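Local coordinates for Lin1840 protein (Listeria innocua serovar 6a, PDB 4ZOC) that probably hydrolyses terminal, non-reducing beta-D-glucosyl residues with release of glucose, acting in beta-1,2-glucan breakdown, at residues G407-Y412 with G471-S476. The protein carries 2 engineered substitutions. Residues are numbered along the deposited sequence; the frame is centred on the assembly and turned at random.
With BGC (beta-D-glucopyranose), chain G.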
loop_
_atom_site.group_PDB
_atom_site.type_symbol
_atom_site.label_atom_id
_atom_site.label_comp_id
_atom_site.label_asym_id
_atom_site.label_seq_id
_atom_site.Cartn_x
_atom_site.Cartn_y
_atom_site.Cartn_z
ATOM N N GLY A 407 -19.045 -10.332 18.445
ATOM C CA GLY A 407 -18.263 -9.426 17.600
ATOM C C GLY A 407 -17.745 -8.232 18.275
ATOM O O GLY A 407 -18.219 -7.843 19.307
ATOM N N GLY A 408 -16.804 -7.593 17.636
ATOM C CA GLY A 408 -16.375 -6.270 18.018
ATOM C C GLY A 408 -17.444 -5.212 17.731
ATOM O O GLY A 408 -18.463 -5.459 17.047
ATOM N N TRP A 409 -17.231 -4.029 18.273
ATOM C CA TRP A 409 -18.196 -2.959 18.174
ATOM C C TRP A 409 -19.584 -3.436 18.642
ATOM O O TRP A 409 -20.633 -3.212 18.044
ATOM C CB TRP A 409 -18.170 -2.333 16.788
ATOM C CG TRP A 409 -17.117 -1.307 16.680
ATOM C CD1 TRP A 409 -15.974 -1.379 15.897
ATOM C CD2 TRP A 409 -17.037 -0.070 17.391
ATOM N NE1 TRP A 409 -15.201 -0.282 16.105
ATOM C CE2 TRP A 409 -15.820 0.550 17.014
ATOM C CE3 TRP A 409 -17.873 0.582 18.306
ATOM C CZ2 TRP A 409 -15.444 1.818 17.502
ATOM C CZ3 TRP A 409 -17.495 1.870 18.791
ATOM C CH2 TRP A 409 -16.317 2.457 18.417
ATOM N N ASN A 410 -19.538 -4.051 19.791
ATOM C CA ASN A 410 -20.737 -4.473 20.504
ATOM C C ASN A 410 -20.747 -3.812 21.894
ATOM O O ASN A 410 -20.231 -4.345 22.850
ATOM C CB ASN A 410 -20.762 -5.992 20.619
ATOM C CG ASN A 410 -21.773 -6.441 21.601
ATOM O OD1 ASN A 410 -22.868 -5.901 21.639
ATOM N ND2 ASN A 410 -21.406 -7.381 22.438
ATOM N N VAL A 411 -21.271 -2.607 21.974
ATOM C CA VAL A 411 -21.194 -1.744 23.155
ATOM C C VAL A 411 -22.240 -2.121 24.189
ATOM O O VAL A 411 -21.993 -1.960 25.391
ATOM C CB VAL A 411 -21.250 -0.238 22.756
ATOM C CG1 VAL A 411 -21.270 0.712 23.935
ATOM C CG2 VAL A 411 -20.042 0.116 21.880
ATOM N N TYR A 412 -23.374 -2.664 23.739
ATOM C CA TYR A 412 -24.536 -2.836 24.593
ATOM C C TYR A 412 -25.028 -4.265 24.749
ATOM O O TYR A 412 -25.732 -4.547 25.695
ATOM C CB TYR A 412 -25.671 -1.953 24.078
ATOM C CG TYR A 412 -25.337 -0.481 24.157
ATOM C CD1 TYR A 412 -25.517 0.237 25.345
ATOM C CD2 TYR A 412 -24.863 0.208 23.026
ATOM C CE1 TYR A 412 -25.218 1.606 25.389
ATOM C CE2 TYR A 412 -24.520 1.589 23.063
ATOM C CZ TYR A 412 -24.722 2.277 24.264
ATOM O OH TYR A 412 -24.443 3.612 24.422
ATOM N N GLY A 471 -9.482 -7.437 16.662
ATOM C CA GLY A 471 -9.961 -6.563 15.617
ATOM C C GLY A 471 -10.715 -5.406 16.236
ATOM O O GLY A 471 -10.591 -5.114 17.428
ATOM N N GLY A 472 -11.486 -4.748 15.409
ATOM C CA GLY A 472 -12.111 -3.499 15.795
ATOM C C GLY A 472 -11.113 -2.351 15.819
ATOM O O GLY A 472 -10.024 -2.425 15.253
ATOM N N GLU A 473 -11.515 -1.220 16.405
ATOM C CA GLU A 473 -10.617 -0.105 16.444
ATOM C C GLU A 473 -9.273 -0.398 17.210
ATOM O O GLU A 473 -9.282 -0.917 18.324
ATOM C CB GLU A 473 -11.299 1.120 17.023
ATOM C CG GLU A 473 -10.393 2.374 17.102
ATOM C CD GLU A 473 -11.090 3.587 17.747
ATOM O OE1 GLU A 473 -12.346 3.489 18.011
ATOM O OE2 GLU A 473 -10.410 4.621 18.012
ATOM N N ALA A 474 -8.136 -0.057 16.579
ATOM C CA ALA A 474 -6.811 -0.231 17.193
ATOM C C ALA A 474 -6.512 -1.700 17.485
ATOM O O ALA A 474 -5.783 -2.047 18.445
ATOM C CB ALA A 474 -6.631 0.656 18.428
ATOM N N GLY A 475 -7.042 -2.539 16.620
ATOM C CA GLY A 475 -6.776 -3.976 16.573
ATOM C C GLY A 475 -6.122 -4.368 15.242
ATOM O O GLY A 475 -6.670 -5.137 14.475
ATOM N N SER A 476 -4.979 -3.778 14.934
ATOM C CA SER A 476 -4.272 -4.070 13.707
ATOM C C SER A 476 -3.368 -5.271 13.926
ATOM O O SER A 476 -2.559 -5.271 14.923
ATOM C CB SER A 476 -3.392 -2.857 13.326
ATOM O OG SER A 476 -4.178 -1.761 12.836
HETATM C C2 BGC G . -11.418 5.979 23.582
HETATM C C3 BGC G . -11.024 6.594 22.196
HETATM C C4 BGC G . -11.748 5.891 20.989
HETATM C C5 BGC G . -13.253 5.864 21.340
HETATM C C6 BGC G . -13.988 5.207 20.217
HETATM C C1 BGC G . -12.896 6.069 23.709
HETATM O O1 BGC G . -13.324 5.595 25.009
HETATM O O2 BGC G . -10.801 6.673 24.662
HETATM O O3 BGC G . -9.590 6.548 22.045
HETATM O O4 BGC G . -11.447 6.508 19.680
HETATM O O5 BGC G . -13.494 5.302 22.672
HETATM O O6 BGC G . -13.586 3.841 20.183
#
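The indole of W409 borders E473 and, more loosely, G472, so that the loop after strand 393-397 meets the loop after strand 459-465, both in the family 3 C-terminal domain, at the wall of the glucose pocket. Along 471-476, the contact begins at G472, whose CA lies obliquely to the indole, 4.4 Å from W409 CD1. G472 has a positive phi of 75° and opens a type II beta turn, closed by a 3.3 Å hydrogen bond from G475 N to G472 O. Next comes E473, inside the turn. With chi1 at 180° its CG points directly away from the backbone N, and the chain runs on extended, carrying the carboxylate past the benzo edge of the indole to the sugar. There OE1 of E473 meets that edge near the ring plane, 3.6 Å from W409 CZ2, with ring and carboxylate planes only 18° apart. Both carboxylate oxygens accept from the glucose: its O6 donates to E473 OE1 at 2.5 Å and its O4 to E473 OE2 at 2.7 Å. W409 CH2 packs 3.5 Å from the same O6 of the sugar. Further along the turn, the backbone N of A474 is hydrogen-bonded to E204 OE1. Y205 adds a hydrogen bond to E473 OE2, while R572 of the second subunit bonds to the glucose, so the pocket draws on both chains. Two hydroxyls held by one carboxylate, with W409 beside O6, fix the O4–O6 side of the sugar.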